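Polysaccharide biosynthesis protein CapD (Bacillus thuringiensis HD-771, PDB 6BWC) binds NADP and UDP-N-acetylglucosamine and, as a short-chain dehydrogenase-type enzyme, probably modifies this nucleotide sugar at an early step of CMP-pseudaminic acid biosynthesis. Local coordinates at residues G17-S22 with M205-A210; A87-S92 with M173-S178; T165-G170 with T211-E216. The protein carries 2 engineered substitutions. All blocks are in the same frame, centred on the assembly; numbering follows the deposited sequence.

Contact 1 of 3, residues G17-S22 with M205-A210; sequences GTIGKS and MTLNQA. With NAP (NADP nicotinamide-adenine-dinucleotide phosphate), chain N.
Leu207 reaches across from the start of helix 207-220 and packs against Thr18, Ile19 and Ser22 at the start of helix 18-29. The apolar part centres on Leu207 CD1. This methyl lies 3.6 Å from Thr18 CG2 and 4.1 Å from Ile19 CG1. The Leu207 side chain leaves its backbone with CG anti to the backbone N (chi1 -178°), which carries the two methyls out to the other helix. Ile19 and Leu207 run past each other in opposite senses. One turn on, Ala210 CB comes to 4.4 Å from Ile19 CG1.

The polar ends near this patch find partners elsewhere. Ser22 OG is 3.6 Å from Leu207 CG, a packing contact, and makes a weak hydrogen bond to Thr211. Thr18 OG1 bonds to the backbone N of Arg176.

Hydrogen bonds on the cofactor side come from the backbone. Thr18 N binds NADP O1A at 3.1 Å. Ile19 N binds NADP O1N at 2.9 Å, nearly straight at 172°. Gly17 N adds a weak bond to the ribose oxygen O3B. One amide thus serves each phosphate of the diphosphate bridge.

Hydrogen bonds on the other side close the first turn of helix 207-220. Thr206 and Gln209 form a capping box. Gln209 N donates to Thr206 OG1 at 2.9 Å. Thr206 N donates at 3.0 Å to Gln209 OE1, in the carbonyl plane and on a lone pair.

Gly17 is the N-cap of helix 18-29, and with Gly15 and Gly20 it fits a GxGxxG pattern. Helix-start amides holding a dinucleotide diphosphate beside such glycines are the hallmark of the NADP-binding Rossmann fold.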
loop_
_atom_site.group_PDB
_atom_site.type_symbol
_atom_site.label_atom_id
_atom_site.label_comp_id
_atom_site.label_asym_id
_atom_site.label_seq_id
_atom_site.Cartn_x
_atom_site.Cartn_y
_atom_site.Cartn_z
ATOM N N GLY C 17 14.737 24.980 1.529
ATOM C CA GLY C 17 16.149 24.864 1.896
ATOM C C GLY C 17 17.095 25.839 1.213
ATOM O O GLY C 17 16.661 26.714 0.470
ATOM N N THR C 18 18.392 25.656 1.469
ATOM C CA THR C 18 19.435 26.584 1.048
ATOM C C THR C 18 19.460 26.798 -0.472
ATOM O O THR C 18 19.407 27.945 -0.965
ATOM C CB THR C 18 20.813 26.091 1.530
ATOM O OG1 THR C 18 20.859 26.158 2.955
ATOM C CG2 THR C 18 21.977 26.916 0.932
ATOM N N ILE C 19 19.531 25.692 -1.201
ATOM C CA ILE C 19 19.654 25.749 -2.649
ATOM C C ILE C 19 18.300 25.986 -3.330
ATOM O O ILE C 19 18.224 26.690 -4.343
ATOM C CB ILE C 19 20.404 24.508 -3.169
ATOM C CG1 ILE C 19 21.881 24.638 -2.767
ATOM C CG2 ILE C 19 20.274 24.370 -4.683
ATOM C CD1 ILE C 19 22.649 23.350 -2.740
ATOM N N GLY C 20 17.240 25.430 -2.754
ATOM C CA GLY C 20 15.890 25.641 -3.259
ATOM C C GLY C 20 15.369 27.065 -3.173
ATOM O O GLY C 20 14.690 27.506 -4.094
ATOM N N LYS C 21 15.665 27.767 -2.075
ATOM C CA LYS C 21 15.362 29.196 -1.979
ATOM C C LYS C 21 16.165 30.019 -2.982
ATOM O O LYS C 21 15.590 30.847 -3.704
ATOM C CB LYS C 21 15.639 29.772 -0.595
ATOM C CG LYS C 21 14.547 29.541 0.445
ATOM C CD LYS C 21 14.515 30.663 1.498
ATOM C CE LYS C 21 15.795 30.802 2.327
ATOM N NZ LYS C 21 16.131 32.240 2.558
ATOM N N SER C 22 17.480 29.818 -3.040
ATOM C CA SER C 22 18.291 30.606 -3.981
ATOM C C SER C 22 17.773 30.440 -5.424
ATOM O O SER C 22 17.558 31.440 -6.108
ATOM C CB SER C 22 19.791 30.281 -3.886
ATOM O OG SER C 22 20.570 31.431 -4.176
ATOM N N MET C 205 31.865 24.911 -3.312
ATOM C CA MET C 205 31.274 25.883 -4.240
ATOM C C MET C 205 30.437 26.915 -3.473
ATOM O O MET C 205 30.050 26.687 -2.335
ATOM C CB MET C 205 30.448 25.168 -5.334
ATOM C CG MET C 205 29.146 24.535 -4.881
ATOM S SD MET C 205 28.459 23.254 -5.979
ATOM C CE MET C 205 28.319 24.205 -7.497
ATOM N N THR C 206 30.205 28.072 -4.092
ATOM C CA THR C 206 29.308 29.111 -3.547
ATOM C C THR C 206 27.797 28.765 -3.766
ATOM O O THR C 206 27.418 27.873 -4.543
ATOM C CB THR C 206 29.634 30.533 -4.124
ATOM O OG1 THR C 206 29.289 30.619 -5.513
ATOM C CG2 THR C 206 31.129 30.908 -3.931
ATOM N N LEU C 207 26.930 29.467 -3.064
ATOM C CA LEU C 207 25.505 29.269 -3.249
ATOM C C LEU C 207 25.116 29.617 -4.668
ATOM O O LEU C 207 24.315 28.906 -5.250
ATOM C CB LEU C 207 24.743 30.134 -2.258
ATOM C CG LEU C 207 23.227 30.085 -2.198
ATOM C CD1 LEU C 207 22.714 28.658 -2.180
ATOM C CD2 LEU C 207 22.765 30.823 -0.946
ATOM N N ASN C 208 25.718 30.685 -5.217
ATOM C CA ASN C 208 25.444 31.162 -6.600
ATOM C C ASN C 208 26.052 30.279 -7.660
ATOM O O ASN C 208 25.500 30.128 -8.733
ATOM C CB ASN C 208 25.984 32.584 -6.856
ATOM C CG ASN C 208 25.351 33.622 -5.959
ATOM O OD1 ASN C 208 25.895 33.944 -4.906
ATOM N ND2 ASN C 208 24.194 34.126 -6.347
ATOM N N GLN C 209 27.237 29.764 -7.390
ATOM C CA GLN C 209 27.803 28.709 -8.219
ATOM C C GLN C 209 26.832 27.497 -8.318
ATOM O O GLN C 209 26.562 26.990 -9.410
ATOM C CB GLN C 209 29.189 28.314 -7.665
ATOM C CG GLN C 209 30.285 29.329 -8.020
ATOM C CD GLN C 209 31.693 28.921 -7.587
ATOM O OE1 GLN C 209 31.947 28.556 -6.440
ATOM N NE2 GLN C 209 32.618 28.989 -8.519
ATOM N N ALA C 210 26.289 27.085 -7.171
ATOM C CA ALA C 210 25.320 25.984 -7.081
ATOM C C ALA C 210 24.025 26.333 -7.772
ATOM O O ALA C 210 23.533 25.574 -8.583
ATOM C CB ALA C 210 25.055 25.605 -5.623
HETATM P PA NAP N . 18.467 21.606 2.674
HETATM O O1A NAP N . 18.723 23.026 3.092
HETATM O O2A NAP N . 18.361 20.601 3.769
HETATM O O5B NAP N . 17.171 21.531 1.752
HETATM C C5B NAP N . 16.363 20.351 1.759
HETATM C C4B NAP N . 14.983 20.679 1.198
HETATM O O4B NAP N . 14.182 19.519 0.985
HETATM C C3B NAP N . 14.209 21.509 2.186
HETATM O O3B NAP N . 13.380 22.344 1.382
HETATM C C2B NAP N . 13.435 20.480 2.968
HETATM O O2B NAP N . 12.364 21.126 3.623
HETATM C C1B NAP N . 13.049 19.497 1.862
HETATM N N9A NAP N . 12.754 18.059 2.186
HETATM C C8A NAP N . 13.446 17.161 2.946
HETATM N N7A NAP N . 12.848 15.921 2.959
HETATM C C5A NAP N . 11.753 16.020 2.185
HETATM C C6A NAP N . 10.644 15.137 1.744
HETATM N N6A NAP N . 10.564 13.855 2.126
HETATM N N1A NAP N . 9.702 15.642 0.931
HETATM C C2A NAP N . 9.721 16.919 0.512
HETATM N N3A NAP N . 10.683 17.784 0.872
HETATM C C4A NAP N . 11.704 17.412 1.683
HETATM O O3 NAP N . 19.554 21.077 1.603
HETATM P PN NAP N . 20.403 21.944 0.530
HETATM O O1N NAP N . 19.571 23.060 -0.086
HETATM O O2N NAP N . 21.752 22.232 1.115
HETATM O O5D NAP N . 20.724 20.843 -0.571
HETATM C C5D NAP N . 19.795 20.621 -1.602
HETATM C C4D NAP N . 20.238 19.439 -2.459
HETATM O O4D NAP N . 21.622 19.627 -2.783
HETATM C C3D NAP N . 20.112 18.026 -1.864
HETATM O O3D NAP N . 19.504 17.176 -2.841
HETATM C C2D NAP N . 21.528 17.578 -1.588
HETATM O O2D NAP N . 21.711 16.172 -1.784
HETATM C C1D NAP N . 22.323 18.390 -2.611
HETATM N N1N NAP N . 23.716 18.663 -2.238
HETATM C C2N NAP N . 23.950 19.574 -1.279
HETATM C C3N NAP N . 25.220 19.915 -0.849
HETATM C C7N NAP N . 25.473 20.902 0.238
HETATM O O7N NAP N . 26.622 21.002 0.673
HETATM N N7N NAP N . 24.490 21.642 0.758
HETATM C C4N NAP N . 26.391 19.279 -1.503
HETATM C C5N NAP N . 26.022 18.296 -2.528
HETATM C C6N NAP N . 24.707 18.040 -2.875
HETATM P P2B NAP N . 11.580 20.430 4.847
HETATM O O1X NAP N . 10.799 21.631 5.347
HETATM O O2X NAP N . 10.656 19.406 4.222
HETATM O O3X NAP N . 12.649 19.844 5.800
#

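Contact 2 of 3, residues A87-S92 with M173-S178; sequences AMKHVS and MGSRGS. With UD1 (uridine-diphosphate-N-acetylglucosamine), chain O.
Lys89 extends its amino group to the backbone of Arg176, and the two meet beside both bound ligands. This is the tight part of the contact. Lys89 NZ donates to Arg176 O at 2.9 Å, from a position tilted 23° out of the carbonyl plane. It also bonds to O7' of the UDP-N-acetylglucosamine at 3.2 Å and forms a salt bridge with the NADP phosphate oxygen O2N. Beyond CG the Lys89 chain is extended, which carries NZ to the Arg176 carbonyl. Lys89 CD lies 3.5 Å from the acetamide oxygen O7' of the UDP-N-acetylglucosamine. Lys89 O accepts from the sugar's O3' at 2.8 Å and, weakly, from N2'.

Between the two segments the His90 side is looser. His90 CE1 stands 3.5 Å from Gly177 O, which approaches the ring obliquely. One ring face is covered by the acetyl methyl C8' of the sugar, 3.6 Å above the ring plane and over its centre. The ring also meets Phe93, edge-to-face, and Phe46 of the second subunit. Arg176 points its guanidinium to the NADP phosphate and also meets Tyr43 of the second subunit in a cation-pi contact. Glu42 of that subunit accepts from Lys89 N.

In the fold, 87-92 follows strand 81-84 and runs into helix 91-96, with Lys89 touching Tyr139 of helix 138-156. Facing it, the type II turn Ser175-Ser178 lies between strand 171-172 and helix 179-190.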
loop_
_atom_site.group_PDB
_atom_site.type_symbol
_atom_site.label_atom_id
_atom_site.label_comp_id
_atom_site.label_asym_id
_atom_site.label_seq_id
_atom_site.Cartn_x
_atom_site.Cartn_y
_atom_site.Cartn_z
ATOM N N ALA C 87 15.989 16.085 -0.257
ATOM C CA ALA C 87 16.832 14.934 0.142
ATOM C C ALA C 87 17.290 15.044 1.594
ATOM O O ALA C 87 17.330 16.119 2.197
ATOM C CB ALA C 87 18.068 14.791 -0.742
ATOM N N MET C 88 17.655 13.900 2.148
ATOM C CA MET C 88 18.472 13.880 3.349
ATOM C C MET C 88 19.894 13.912 2.835
ATOM O O MET C 88 20.284 13.011 2.085
ATOM C CB MET C 88 18.231 12.618 4.177
ATOM C CG MET C 88 16.916 12.632 4.937
ATOM S SD MET C 88 16.556 11.009 5.571
ATOM C CE MET C 88 17.772 10.923 6.874
ATOM N N LYS C 89 20.631 14.948 3.237
ATOM C CA LYS C 89 21.952 15.282 2.717
ATOM C C LYS C 89 23.062 15.153 3.747
ATOM O O LYS C 89 24.185 15.591 3.481
ATOM C CB LYS C 89 21.942 16.738 2.238
ATOM C CG LYS C 89 21.764 17.822 3.332
ATOM C CD LYS C 89 22.180 19.188 2.806
ATOM C CE LYS C 89 22.104 20.245 3.885
ATOM N NZ LYS C 89 22.829 21.491 3.495
ATOM N N HIS C 90 22.752 14.615 4.926
ATOM C CA HIS C 90 23.731 14.473 5.994
ATOM C C HIS C 90 24.274 13.077 6.001
ATOM O O HIS C 90 23.505 12.126 6.124
ATOM C CB HIS C 90 23.097 14.690 7.343
ATOM C CG HIS C 90 23.092 16.108 7.797
ATOM N ND1 HIS C 90 23.973 16.582 8.743
ATOM C CD2 HIS C 90 22.287 17.143 7.476
ATOM C CE1 HIS C 90 23.730 17.860 8.961
ATOM N NE2 HIS C 90 22.706 18.223 8.211
ATOM N N VAL C 91 25.600 12.965 5.915
ATOM C CA VAL C 91 26.275 11.678 5.898
ATOM C C VAL C 91 25.961 10.901 7.170
ATOM O O VAL C 91 25.528 9.738 7.073
ATOM C CB VAL C 91 27.796 11.825 5.682
ATOM C CG1 VAL C 91 28.551 10.548 6.028
ATOM C CG2 VAL C 91 28.066 12.192 4.232
ATOM N N SER C 92 26.140 11.527 8.340
ATOM C CA SER C 92 25.979 10.804 9.608
ATOM C C SER C 92 24.536 10.326 9.754
ATOM O O SER C 92 24.313 9.128 9.921
ATOM C CB SER C 92 26.431 11.631 10.830
ATOM O OG SER C 92 25.377 12.398 11.381
ATOM N N MET C 173 28.768 26.306 0.468
ATOM C CA MET C 173 29.208 27.060 1.657
ATOM C C MET C 173 28.113 27.858 2.393
ATOM O O MET C 173 27.401 28.691 1.804
ATOM C CB MET C 173 30.334 28.008 1.294
ATOM C CG MET C 173 31.452 27.325 0.566
ATOM S SD MET C 173 32.969 28.278 0.629
ATOM C CE MET C 173 33.517 27.844 -1.025
ATOM N N GLY C 174 28.017 27.605 3.698
ATOM C CA GLY C 174 26.993 28.205 4.551
ATOM C C GLY C 174 25.641 27.521 4.499
ATOM O O GLY C 174 24.727 27.923 5.245
ATOM N N SER C 175 25.513 26.487 3.656
ATOM C CA SER C 175 24.254 25.776 3.494
ATOM C C SER C 175 23.854 25.102 4.801
ATOM O O SER C 175 24.721 24.651 5.559
ATOM C CB SER C 175 24.359 24.729 2.387
ATOM O OG SER C 175 25.180 23.644 2.785
ATOM N N ARG C 176 22.543 25.058 5.049
ATOM C CA ARG C 176 21.979 24.539 6.305
ATOM C C ARG C 176 22.672 23.294 6.917
ATOM O O ARG C 176 22.697 22.228 6.315
ATOM C CB ARG C 176 20.486 24.255 6.116
ATOM C CG ARG C 176 19.591 25.409 6.543
ATOM C CD ARG C 176 18.250 25.406 5.819
ATOM N NE ARG C 176 17.742 24.061 5.487
ATOM C CZ ARG C 176 16.878 23.341 6.214
ATOM N NH1 ARG C 176 16.391 23.792 7.374
ATOM N NH2 ARG C 176 16.484 22.151 5.762
ATOM N N GLY C 177 23.212 23.446 8.125
ATOM C CA GLY C 177 23.757 22.327 8.878
ATOM C C GLY C 177 25.161 21.965 8.485
ATOM O O GLY C 177 25.586 20.843 8.686
ATOM N N SER C 178 25.896 22.924 7.941
ATOM C CA SER C 178 27.241 22.667 7.455
ATOM C C SER C 178 28.277 23.245 8.416
ATOM O O SER C 178 27.951 24.003 9.358
ATOM C CB SER C 178 27.446 23.197 6.020
ATOM O OG SER C 178 27.856 24.561 5.984
HETATM C "C1'" UD1 O . 28.293 18.148 2.384
HETATM C "C2'" UD1 O . 26.843 17.781 2.118
HETATM C "C3'" UD1 O . 26.727 16.461 1.358
HETATM C "C4'" UD1 O . 27.641 16.422 0.136
HETATM C "C5'" UD1 O . 29.031 17.029 0.407
HETATM C "C6'" UD1 O . 29.757 17.286 -0.921
HETATM C "C7'" UD1 O . 25.585 18.741 4.004
HETATM C "C8'" UD1 O . 25.084 18.487 5.412
HETATM N "N2'" UD1 O . 26.104 17.688 3.364
HETATM O "O1'" UD1 O . 28.926 17.108 3.112
HETATM O "O3'" UD1 O . 25.350 16.266 0.979
HETATM O "O4'" UD1 O . 27.801 15.094 -0.326
HETATM O "O5'" UD1 O . 28.960 18.259 1.160
HETATM O "O6'" UD1 O . 31.156 17.006 -0.821
HETATM O "O7'" UD1 O . 25.553 19.877 3.534
HETATM N N1 UD1 O . 33.413 18.480 10.223
HETATM C C2 UD1 O . 34.065 18.781 11.457
HETATM N N3 UD1 O . 33.340 18.897 12.581
HETATM C C4 UD1 O . 32.001 18.736 12.580
HETATM C C5 UD1 O . 31.334 18.463 11.412
HETATM C C6 UD1 O . 32.058 18.354 10.235
HETATM O O2 UD1 O . 35.299 18.921 11.526
HETATM O O4 UD1 O . 31.335 18.853 13.621
HETATM C C1B UD1 O . 34.177 18.319 8.968
HETATM C C2B UD1 O . 33.822 17.086 8.134
HETATM O "O2'" UD1 O . 34.566 15.939 8.521
HETATM C C3B UD1 O . 34.078 17.521 6.705
HETATM C C4B UD1 O . 33.797 19.007 6.767
HETATM O O4B UD1 O . 33.874 19.409 8.134
HETATM O O3B UD1 O . 35.426 17.349 6.254
HETATM C C5B UD1 O . 32.435 19.388 6.211
HETATM O O5B UD1 O . 31.327 18.823 6.930
HETATM P PA UD1 O . 29.880 19.293 6.417
HETATM O O1A UD1 O . 28.772 18.934 7.376
HETATM O O2A UD1 O . 29.915 20.742 5.917
HETATM O O3A UD1 O . 29.674 18.617 4.965
HETATM P PB UD1 O . 30.100 17.226 4.254
HETATM O O1B UD1 O . 29.834 16.067 5.192
HETATM O O2B UD1 O . 31.457 17.251 3.560
#

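Contact 3 of 3, residues T165-G170 with T211-E216; sequences TSVRFG and TMLTIE. With NAP (NADP nicotinamide-adenine-dinucleotide phosphate), chain N.
Beside the nicotinamide end of the NADP pocket, Val167 and Phe169 of strand 163-169 pack on Leu213 and Thr214 of helix 207-220. The strand and helix segments run antiparallel, at 168°, axes 8.7 Å apart.

Leu213 CD2 touches two strand side chains, 3.9 Å from Val167 CG1 and 4.0 Å from Phe169 CD2. With chi1 at -177°, Leu213 swings CG opposite the backbone N, which brings CD2 to the strand. The side chains of Val167 and Phe169 each lie alongside that of Leu213, pointing the other way. Val167 CG2 rests 3.9 Å from Leu213 O.

The Phe169 ring turns its edge to the helix. Thr214 OG1 lies in the ring plane, 3.3 Å from Phe169 CZ. That hydroxyl is already bonded to Ala210 O within the helix. Phe169 also borders the cofactor: CD1 is 3.6 Å from NADP C6N and CE1 3.6 Å from the ribose oxygen O4D.

Arg168 leaves the strand on the side away from the helix; its guanidinium forms salt bridges with Glu147 and Glu280. Helix 207-220 goes on to strand 226-229, parallel neighbour of strand 163-169, as in a beta-alpha-beta crossover of a Rossmann fold, here with a long insertion before the helix.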
loop_
_atom_site.group_PDB
_atom_site.type_symbol
_atom_site.label_atom_id
_atom_site.label_comp_id
_atom_site.label_asym_id
_atom_site.label_seq_id
_atom_site.Cartn_x
_atom_site.Cartn_y
_atom_site.Cartn_z
ATOM N N THR C 165 17.945 15.238 -16.231
ATOM C CA THR C 165 19.350 15.603 -16.146
ATOM C C THR C 165 19.791 15.683 -14.703
ATOM O O THR C 165 19.020 16.085 -13.837
ATOM C CB THR C 165 19.615 16.999 -16.745
ATOM O OG1 THR C 165 18.725 17.252 -17.839
ATOM C CG2 THR C 165 21.035 17.109 -17.215
ATOM N N SER C 166 21.057 15.359 -14.465
ATOM C CA SER C 166 21.661 15.523 -13.162
ATOM C C SER C 166 22.723 16.628 -13.163
ATOM O O SER C 166 23.463 16.826 -14.116
ATOM C CB SER C 166 22.263 14.198 -12.713
ATOM O OG SER C 166 21.232 13.329 -12.293
ATOM N N VAL C 167 22.770 17.356 -12.067
ATOM C CA VAL C 167 23.808 18.332 -11.781
ATOM C C VAL C 167 24.597 17.637 -10.662
ATOM O O VAL C 167 24.173 16.564 -10.242
ATOM C CB VAL C 167 23.105 19.664 -11.438
ATOM C CG1 VAL C 167 23.586 20.290 -10.162
ATOM C CG2 VAL C 167 23.231 20.619 -12.599
ATOM N N ARG C 168 25.742 18.152 -10.206
ATOM C CA ARG C 168 26.524 17.425 -9.180
ATOM C C ARG C 168 27.406 18.370 -8.387
ATOM O O ARG C 168 28.386 18.917 -8.891
ATOM C CB ARG C 168 27.349 16.309 -9.842
ATOM C CG ARG C 168 27.729 15.106 -8.973
ATOM C CD ARG C 168 28.747 14.212 -9.711
ATOM N NE ARG C 168 28.180 13.041 -10.408
ATOM C CZ ARG C 168 28.870 12.174 -11.168
ATOM N NH1 ARG C 168 30.171 12.315 -11.385
ATOM N NH2 ARG C 168 28.266 11.139 -11.725
ATOM N N PHE C 169 27.037 18.553 -7.129
ATOM C CA PHE C 169 27.595 19.613 -6.280
ATOM C C PHE C 169 28.770 19.126 -5.427
ATOM O O PHE C 169 28.910 17.923 -5.139
ATOM C CB PHE C 169 26.535 20.139 -5.271
ATOM C CG PHE C 169 25.300 20.781 -5.872
ATOM C CD1 PHE C 169 24.110 20.757 -5.154
ATOM C CD2 PHE C 169 25.309 21.428 -7.099
ATOM C CE1 PHE C 169 22.957 21.355 -5.642
ATOM C CE2 PHE C 169 24.158 22.031 -7.592
ATOM C CZ PHE C 169 22.976 21.986 -6.865
ATOM N N GLY C 170 29.566 20.087 -4.973
ATOM C CA GLY C 170 30.413 19.895 -3.797
ATOM C C GLY C 170 29.943 20.794 -2.685
ATOM O O GLY C 170 28.948 21.479 -2.824
ATOM N N THR C 211 23.482 27.487 -7.442
ATOM C CA THR C 211 22.264 27.981 -8.090
ATOM C C THR C 211 22.376 28.076 -9.647
ATOM O O THR C 211 21.492 27.567 -10.364
ATOM C CB THR C 211 21.844 29.349 -7.499
ATOM O OG1 THR C 211 22.133 29.385 -6.099
ATOM C CG2 THR C 211 20.365 29.592 -7.691
ATOM N N MET C 212 23.454 28.691 -10.149
ATOM C CA MET C 212 23.641 28.902 -11.589
ATOM C C MET C 212 23.910 27.618 -12.329
ATOM O O MET C 212 23.452 27.446 -13.456
ATOM C CB MET C 212 24.764 29.904 -11.886
ATOM C CG MET C 212 24.445 31.347 -11.533
ATOM S SD MET C 212 22.769 31.878 -11.976
ATOM C CE MET C 212 22.778 31.504 -13.749
ATOM N N LEU C 213 24.654 26.721 -11.698
ATOM C CA LEU C 213 24.899 25.392 -12.262
ATOM C C LEU C 213 23.573 24.716 -12.585
ATOM O O LEU C 213 23.345 24.306 -13.719
ATOM C CB LEU C 213 25.724 24.540 -11.280
ATOM C CG LEU C 213 26.130 23.131 -11.747
ATOM C CD1 LEU C 213 26.944 23.209 -13.040
ATOM C CD2 LEU C 213 26.884 22.312 -10.687
ATOM N N THR C 214 22.696 24.650 -11.578
ATOM C CA THR C 214 21.382 24.005 -11.700
ATOM C C THR C 214 20.477 24.694 -12.739
ATOM O O THR C 214 19.981 24.044 -13.675
ATOM C CB THR C 214 20.634 23.943 -10.340
ATOM O OG1 THR C 214 21.552 23.737 -9.254
ATOM C CG2 THR C 214 19.600 22.804 -10.345
ATOM N N ILE C 215 20.288 26.003 -12.584
ATOM C CA ILE C 215 19.530 26.795 -13.558
ATOM C C ILE C 215 20.061 26.644 -15.018
ATOM O O ILE C 215 19.249 26.442 -15.939
ATOM C CB ILE C 215 19.411 28.267 -13.085
ATOM C CG1 ILE C 215 18.339 28.368 -12.014
ATOM C CG2 ILE C 215 19.053 29.207 -14.225
ATOM C CD1 ILE C 215 18.407 29.630 -11.193
ATOM N N GLU C 216 21.387 26.715 -15.229
ATOM C CA GLU C 216 21.990 26.468 -16.590
ATOM C C GLU C 216 21.623 25.111 -17.160
ATOM O O GLU C 216 21.158 25.006 -18.296
ATOM C CB GLU C 216 23.522 26.568 -16.607
ATOM C CG GLU C 216 24.037 27.760 -17.388
ATOM C CD GLU C 216 24.153 27.501 -18.887
ATOM O OE1 GLU C 216 24.846 26.536 -19.262
ATOM O OE2 GLU C 216 23.594 28.280 -19.697
HETATM P PA NAP N . 18.467 21.606 2.674
HETATM O O1A NAP N . 18.723 23.026 3.092
HETATM O O2A NAP N . 18.361 20.601 3.769
HETATM O O5B NAP N . 17.171 21.531 1.752
HETATM C C5B NAP N . 16.363 20.351 1.759
HETATM C C4B NAP N . 14.983 20.679 1.198
HETATM O O4B NAP N . 14.182 19.519 0.985
HETATM C C3B NAP N . 14.209 21.509 2.186
HETATM O O3B NAP N . 13.380 22.344 1.382
HETATM C C2B NAP N . 13.435 20.480 2.968
HETATM O O2B NAP N . 12.364 21.126 3.623
HETATM C C1B NAP N . 13.049 19.497 1.862
HETATM N N9A NAP N . 12.754 18.059 2.186
HETATM C C8A NAP N . 13.446 17.161 2.946
HETATM N N7A NAP N . 12.848 15.921 2.959
HETATM C C5A NAP N . 11.753 16.020 2.185
HETATM C C6A NAP N . 10.644 15.137 1.744
HETATM N N6A NAP N . 10.564 13.855 2.126
HETATM N N1A NAP N . 9.702 15.642 0.931
HETATM C C2A NAP N . 9.721 16.919 0.512
HETATM N N3A NAP N . 10.683 17.784 0.872
HETATM C C4A NAP N . 11.704 17.412 1.683
HETATM O O3 NAP N . 19.554 21.077 1.603
HETATM P PN NAP N . 20.403 21.944 0.530
HETATM O O1N NAP N . 19.571 23.060 -0.086
HETATM O O2N NAP N . 21.752 22.232 1.115
HETATM O O5D NAP N . 20.724 20.843 -0.571
HETATM C C5D NAP N . 19.795 20.621 -1.602
HETATM C C4D NAP N . 20.238 19.439 -2.459
HETATM O O4D NAP N . 21.622 19.627 -2.783
HETATM C C3D NAP N . 20.112 18.026 -1.864
HETATM O O3D NAP N . 19.504 17.176 -2.841
HETATM C C2D NAP N . 21.528 17.578 -1.588
HETATM O O2D NAP N . 21.711 16.172 -1.784
HETATM C C1D NAP N . 22.323 18.390 -2.611
HETATM N N1N NAP N . 23.716 18.663 -2.238
HETATM C C2N NAP N . 23.950 19.574 -1.279
HETATM C C3N NAP N . 25.220 19.915 -0.849
HETATM C C7N NAP N . 25.473 20.902 0.238
HETATM O O7N NAP N . 26.622 21.002 0.673
HETATM N N7N NAP N . 24.490 21.642 0.758
HETATM C C4N NAP N . 26.391 19.279 -1.503
HETATM C C5N NAP N . 26.022 18.296 -2.528
HETATM C C6N NAP N . 24.707 18.040 -2.875
HETATM P P2B NAP N . 11.580 20.430 4.847
HETATM O O1X NAP N . 10.799 21.631 5.347
HETATM O O2X NAP N . 10.656 19.406 4.222
HETATM O O3X NAP N . 12.649 19.844 5.800
#

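In the fold
All three contacts border the NADP; contact 2 and Gly170 of contact 3 also touch the UDP-N-acetylglucosamine. Contacts 1 and 3 share helix 207-220, their centres 10 Å apart. They meet near the nicotinamide ribose, where Ile19 CD1 is 3.5 Å from Phe169 CE1, and again farther along the helices. Contacts 1 and 2 are 12 Å apart between centres. The Thr18 to Arg176 bond joins the diphosphate-binding helix start to the turn beside the sugar. Met205 O and Met173 N, 3.1 Å apart, make a second link. Contacts 2 and 3 are 16 Å apart between centres and are linked through sequence: 165-170 leads, by way of strand 171-172, into 173-178.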